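Local coordinates for protein MmeI (Methylophilus methylotrophus, PDB 5HR4) that is a type IIL restriction-modification enzyme that cuts DNA and probably methylates adenine at N6 with S-adenosyl-L-methionine, at residues Ile204-Lys217 / Leu247-Gly259. Residues are numbered along the deposited sequence; the frame is centred on the assembly and turned at random.
Sequences IFEKSLFQEYIETK and LDEHLAAFPYING
Phe254 drives one edge into the face of Phe205: its CD1 stands over the centre of that ring, with centroids 4.8 Å apart and planes at 87°, a T-shaped pair. A face of the Phe254 ring is in turn taken by Leu209, whose CD2 sits 3.5 Å from the centroid of the Phe254 ring, almost on its normal, in a CH-pi contact. Leu209 CD2 reaches this ring, and lies 3.6 Å from Ala253 CB, because chi1 (-159°) swings CG opposite the backbone N. Phe205 is met a second time by Pro255, whose CD lies 3.4 Å from Phe205 CD1. Beyond it, Ile204 CG2 and Ile257 CD1 touch at 3.9 Å. Replacing Phe205 by an alanine would probably leave the edge of Phe254 without the face it packs against and open a gap beside Pro255. Farther along helix 209-217, the Tyr213 ring has His250 CB at its edge, near the ring plane, while Leu251 CD2 approaches Tyr213 OH to 3.5 Å; that hydroxyl is hydrogen-bonded to His228. One turn beyond Tyr213, the kinked Lys217 chain crosses His250 at about a right angle, CG in plane at the imidazole edge, and its amine meets Asp248 OD2 in a salt bridge modelled implausibly short, its exact geometry doubtful. The other carboxylate oxygen, Asp248 OD1, accepts weak bonds from His250 N and Leu251 N, N-capping the short helix 249-252. Arg243 holds the carbonyl of Phe254 by a hydrogen bond. The contact thus joins helix 209-217 and the loop before it to helix 249-252 and the loop after it, within the helicase-spacer region. Helix 225-235 meets Phe254 through Leu232, Ile204 and Phe205 rest against Ala199 of helix 183-200, and Phe210 reaches helix 273-283 at the calcium-binding Cys283.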
loop_
_atom_site.group_PDB
_atom_site.type_symbol
_atom_site.label_atom_id
_atom_site.label_comp_id
_atom_site.label_asym_id
_atom_site.label_seq_id
_atom_site.Cartn_x
_atom_site.Cartn_y
_atom_site.Cartn_z
ATOM N N ILE A 204 22.988 26.697 13.760
ATOM C CA ILE A 204 23.422 25.803 14.825
ATOM C C ILE A 204 24.941 25.810 14.935
ATOM O O ILE A 204 25.499 26.064 16.008
ATOM C CB ILE A 204 22.883 24.382 14.601
ATOM C CG1 ILE A 204 21.359 24.399 14.631
ATOM C CG2 ILE A 204 23.413 23.485 15.697
ATOM C CD1 ILE A 204 20.736 23.048 14.458
ATOM N N PHE A 205 25.626 25.494 13.837
ATOM C CA PHE A 205 27.017 25.881 13.653
ATOM C C PHE A 205 27.059 27.228 12.940
ATOM O O PHE A 205 26.124 27.598 12.226
ATOM C CB PHE A 205 27.802 24.873 12.800
ATOM C CG PHE A 205 27.747 23.446 13.273
ATOM C CD1 PHE A 205 27.235 23.103 14.508
ATOM C CD2 PHE A 205 28.253 22.436 12.465
ATOM C CE1 PHE A 205 27.204 21.777 14.923
ATOM C CE2 PHE A 205 28.234 21.113 12.878
ATOM C CZ PHE A 205 27.709 20.784 14.109
ATOM N N GLU A 206 28.166 27.952 13.122
ATOM C CA GLU A 206 28.487 29.051 12.224
ATOM C C GLU A 206 28.416 28.558 10.790
ATOM O O GLU A 206 28.786 27.422 10.493
ATOM C CB GLU A 206 29.891 29.597 12.479
ATOM C CG GLU A 206 30.123 30.324 13.786
ATOM C CD GLU A 206 31.576 30.783 13.906
ATOM O OE1 GLU A 206 32.122 31.263 12.882
ATOM O OE2 GLU A 206 32.183 30.637 14.997
ATOM N N LYS A 207 27.957 29.430 9.898
ATOM C CA LYS A 207 27.696 29.056 8.515
ATOM C C LYS A 207 28.876 28.308 7.918
ATOM O O LYS A 207 30.008 28.801 7.922
ATOM C CB LYS A 207 27.380 30.308 7.687
ATOM C CG LYS A 207 26.652 30.009 6.381
ATOM C CD LYS A 207 25.633 31.106 6.026
ATOM C CE LYS A 207 24.701 30.648 4.888
ATOM N NZ LYS A 207 23.735 31.701 4.431
ATOM N N SER A 208 28.606 27.094 7.449
ATOM C CA SER A 208 29.563 26.271 6.713
ATOM C C SER A 208 30.751 25.811 7.563
ATOM O O SER A 208 31.792 25.437 7.019
ATOM C CB SER A 208 30.061 27.006 5.464
ATOM O OG SER A 208 29.023 27.107 4.500
ATOM N N LEU A 209 30.621 25.802 8.890
ATOM C CA LEU A 209 31.774 25.488 9.728
ATOM C C LEU A 209 32.249 24.059 9.503
ATOM O O LEU A 209 33.454 23.795 9.435
ATOM C CB LEU A 209 31.427 25.707 11.192
ATOM C CG LEU A 209 32.670 25.888 12.037
ATOM C CD1 LEU A 209 33.268 27.247 11.758
ATOM C CD2 LEU A 209 32.303 25.732 13.492
ATOM N N PHE A 210 31.309 23.126 9.366
ATOM C CA PHE A 210 31.664 21.751 9.057
ATOM C C PHE A 210 32.411 21.664 7.738
ATOM O O PHE A 210 33.474 21.040 7.656
ATOM C CB PHE A 210 30.410 20.882 9.022
ATOM C CG PHE A 210 30.697 19.431 8.886
ATOM C CD1 PHE A 210 31.701 18.844 9.640
ATOM C CD2 PHE A 210 29.968 18.645 8.011
ATOM C CE1 PHE A 210 31.983 17.510 9.513
ATOM C CE2 PHE A 210 30.237 17.305 7.888
ATOM C CZ PHE A 210 31.243 16.736 8.642
ATOM N N GLN A 211 31.871 22.290 6.689
ATOM C CA GLN A 211 32.514 22.209 5.383
ATOM C C GLN A 211 33.892 22.846 5.414
ATOM O O GLN A 211 34.858 22.282 4.886
ATOM C CB GLN A 211 31.656 22.871 4.302
ATOM C CG GLN A 211 32.341 22.838 2.930
ATOM C CD GLN A 211 31.528 23.492 1.837
ATOM O OE1 GLN A 211 30.301 23.504 1.889
ATOM N NE2 GLN A 211 32.209 24.039 0.831
ATOM N N GLU A 212 34.010 24.019 6.039
ATOM C CA GLU A 212 35.302 24.690 6.066
ATOM C C GLU A 212 36.333 23.843 6.791
ATOM O O GLU A 212 37.478 23.729 6.338
ATOM C CB GLU A 212 35.173 26.068 6.711
ATOM C CG GLU A 212 34.417 27.077 5.840
ATOM C CD GLU A 212 33.839 28.251 6.634
ATOM O OE1 GLU A 212 34.400 28.595 7.709
ATOM O OE2 GLU A 212 32.814 28.818 6.176
ATOM N N TYR A 213 35.939 23.213 7.900
ATOM C CA TYR A 213 36.887 22.392 8.646
ATOM C C TYR A 213 37.421 21.270 7.768
ATOM O O TYR A 213 38.639 21.102 7.620
ATOM C CB TYR A 213 36.233 21.835 9.915
ATOM C CG TYR A 213 37.209 21.083 10.790
ATOM C CD1 TYR A 213 37.818 21.695 11.884
ATOM C CD2 TYR A 213 37.540 19.760 10.513
ATOM C CE1 TYR A 213 38.725 20.996 12.676
ATOM C CE2 TYR A 213 38.437 19.066 11.287
ATOM C CZ TYR A 213 39.030 19.679 12.362
ATOM O OH TYR A 213 39.923 18.953 13.127
ATOM N N ILE A 214 36.516 20.505 7.158
ATOM C CA ILE A 214 36.915 19.445 6.242
ATOM C C ILE A 214 37.830 19.993 5.148
ATOM O O ILE A 214 38.863 19.398 4.823
ATOM C CB ILE A 214 35.657 18.767 5.666
ATOM C CG1 ILE A 214 34.771 18.259 6.804
ATOM C CG2 ILE A 214 36.016 17.612 4.751
ATOM C CD1 ILE A 214 33.507 17.598 6.335
ATOM N N GLU A 215 37.487 21.145 4.580
ATOM C CA GLU A 215 38.294 21.669 3.483
ATOM C C GLU A 215 39.664 22.173 3.930
ATOM O O GLU A 215 40.583 22.230 3.104
ATOM C CB GLU A 215 37.550 22.792 2.764
ATOM C CG GLU A 215 36.344 22.330 1.951
ATOM C CD GLU A 215 35.520 23.495 1.406
ATOM O OE1 GLU A 215 35.789 24.649 1.815
ATOM O OE2 GLU A 215 34.606 23.255 0.573
ATOM N N THR A 216 39.840 22.530 5.197
ATOM C CA THR A 216 41.083 23.165 5.616
ATOM C C THR A 216 41.934 22.300 6.537
ATOM O O THR A 216 43.168 22.362 6.478
ATOM C CB THR A 216 40.784 24.506 6.304
ATOM O OG1 THR A 216 40.056 24.274 7.513
ATOM C CG2 THR A 216 39.952 25.411 5.395
ATOM N N LYS A 217 41.316 21.480 7.381
ATOM C CA LYS A 217 42.055 20.684 8.344
ATOM C C LYS A 217 42.128 19.211 7.961
ATOM O O LYS A 217 42.606 18.403 8.758
ATOM C CB LYS A 217 41.433 20.847 9.734
ATOM C CG LYS A 217 41.539 22.265 10.290
ATOM C CD LYS A 217 42.031 22.298 11.745
ATOM C CE LYS A 217 43.552 22.226 11.835
ATOM N NZ LYS A 217 44.058 22.672 13.162
ATOM N N LEU A 247 42.287 23.017 23.298
ATOM C CA LEU A 247 41.590 22.424 22.165
ATOM C C LEU A 247 41.723 23.289 20.913
ATOM O O LEU A 247 41.677 24.516 20.980
ATOM C CB LEU A 247 40.118 22.222 22.516
ATOM C CG LEU A 247 39.270 21.424 21.526
ATOM C CD1 LEU A 247 39.879 20.037 21.230
ATOM C CD2 LEU A 247 37.854 21.308 22.081
ATOM N N ASP A 248 41.927 22.624 19.774
ATOM C CA ASP A 248 42.069 23.289 18.480
ATOM C C ASP A 248 40.993 24.348 18.296
ATOM O O ASP A 248 39.804 24.073 18.475
ATOM C CB ASP A 248 41.989 22.240 17.356
ATOM C CG ASP A 248 42.244 22.824 15.962
ATOM O OD1 ASP A 248 41.513 23.744 15.533
ATOM O OD2 ASP A 248 43.172 22.349 15.279
ATOM N N GLU A 249 41.415 25.564 17.945
ATOM C CA GLU A 249 40.453 26.658 17.820
ATOM C C GLU A 249 39.335 26.294 16.859
ATOM O O GLU A 249 38.155 26.521 17.142
ATOM C CB GLU A 249 41.146 27.934 17.362
ATOM C CG GLU A 249 41.772 28.689 18.499
ATOM C CD GLU A 249 42.753 29.725 18.011
ATOM O OE1 GLU A 249 42.791 29.963 16.782
ATOM O OE2 GLU A 249 43.491 30.286 18.853
ATOM N N HIS A 250 39.692 25.692 15.726
ATOM C CA HIS A 250 38.683 25.358 14.732
ATOM C C HIS A 250 37.680 24.354 15.293
ATOM O O HIS A 250 36.474 24.474 15.048
ATOM C CB HIS A 250 39.364 24.844 13.460
ATOM C CG HIS A 250 40.419 25.770 12.909
ATOM N ND1 HIS A 250 41.269 25.406 11.884
ATOM C CD2 HIS A 250 40.752 27.045 13.234
ATOM C CE1 HIS A 250 42.082 26.411 11.606
ATOM N NE2 HIS A 250 41.789 27.417 12.410
ATOM N N LEU A 251 38.149 23.372 16.076
ATOM C CA LEU A 251 37.223 22.422 16.692
ATOM C C LEU A 251 36.415 23.083 17.802
ATOM O O LEU A 251 35.219 22.796 17.965
ATOM C CB LEU A 251 37.973 21.206 17.241
ATOM C CG LEU A 251 38.561 20.192 16.254
ATOM C CD1 LEU A 251 39.631 19.320 16.930
ATOM C CD2 LEU A 251 37.464 19.325 15.631
ATOM N N ALA A 252 37.047 23.971 18.577
ATOM C CA ALA A 252 36.345 24.644 19.662
ATOM C C ALA A 252 35.193 25.526 19.169
ATOM O O ALA A 252 34.337 25.908 19.968
ATOM C CB ALA A 252 37.350 25.453 20.500
ATOM N N ALA A 253 35.119 25.829 17.876
ATOM C CA ALA A 253 34.005 26.626 17.381
ATOM C C ALA A 253 32.696 25.852 17.311
ATOM O O ALA A 253 31.654 26.468 17.080
ATOM C CB ALA A 253 34.344 27.200 16.006
ATOM N N PHE A 254 32.710 24.598 17.504
ATOM C CA PHE A 254 31.473 23.835 17.359
ATOM C C PHE A 254 30.728 23.772 18.682
ATOM O O PHE A 254 31.337 23.532 19.724
ATOM C CB PHE A 254 31.758 22.410 16.888
ATOM C CG PHE A 254 32.151 22.318 15.457
ATOM C CD1 PHE A 254 31.198 22.093 14.480
ATOM C CD2 PHE A 254 33.466 22.470 15.082
ATOM C CE1 PHE A 254 31.556 22.018 13.146
ATOM C CE2 PHE A 254 33.832 22.395 13.755
ATOM C CZ PHE A 254 32.874 22.175 12.783
ATOM N N PRO A 255 29.417 23.950 18.668
ATOM C CA PRO A 255 28.674 24.002 19.932
ATOM C C PRO A 255 28.566 22.626 20.554
ATOM O O PRO A 255 28.752 21.604 19.893
ATOM C CB PRO A 255 27.295 24.512 19.503
ATOM C CG PRO A 255 27.138 23.929 18.081
ATOM C CD PRO A 255 28.525 23.963 17.485
ATOM N N TYR A 256 28.213 22.617 21.831
ATOM C CA TYR A 256 27.785 21.398 22.509
ATOM C C TYR A 256 26.358 21.031 22.085
ATOM O O TYR A 256 25.451 21.878 22.117
ATOM C CB TYR A 256 27.898 21.614 24.025
ATOM C CG TYR A 256 27.216 20.599 24.922
ATOM C CD1 TYR A 256 27.643 19.271 24.975
ATOM C CD2 TYR A 256 26.164 20.982 25.757
ATOM C CE1 TYR A 256 27.012 18.344 25.816
ATOM C CE2 TYR A 256 25.531 20.067 26.597
ATOM C CZ TYR A 256 25.955 18.750 26.632
ATOM O OH TYR A 256 25.308 17.845 27.475
ATOM N N ILE A 257 26.154 19.774 21.666
ATOM C CA ILE A 257 24.865 19.327 21.135
ATOM C C ILE A 257 24.209 18.265 22.034
ATOM O O ILE A 257 23.022 18.364 22.363
ATOM C CB ILE A 257 25.017 18.814 19.686
ATOM C CG1 ILE A 257 25.650 19.893 18.813
ATOM C CG2 ILE A 257 23.672 18.432 19.109
ATOM C CD1 ILE A 257 24.640 20.956 18.401
ATOM N N ASN A 258 24.946 17.209 22.374
ATOM C CA ASN A 258 24.567 16.175 23.364
ATOM C C ASN A 258 23.352 15.411 22.863
ATOM O O ASN A 258 23.281 15.055 21.677
ATOM C CB ASN A 258 24.344 16.770 24.697
ATOM C CG ASN A 258 24.159 15.721 25.790
ATOM O OD1 ASN A 258 23.663 16.057 26.873
ATOM N ND2 ASN A 258 24.571 14.447 25.525
ATOM N N GLY A 259 22.391 15.118 23.742
ATOM C CA GLY A 259 21.256 14.335 23.294
ATOM C C GLY A 259 21.638 12.897 22.994
ATOM O O GLY A 259 22.813 12.623 22.742
#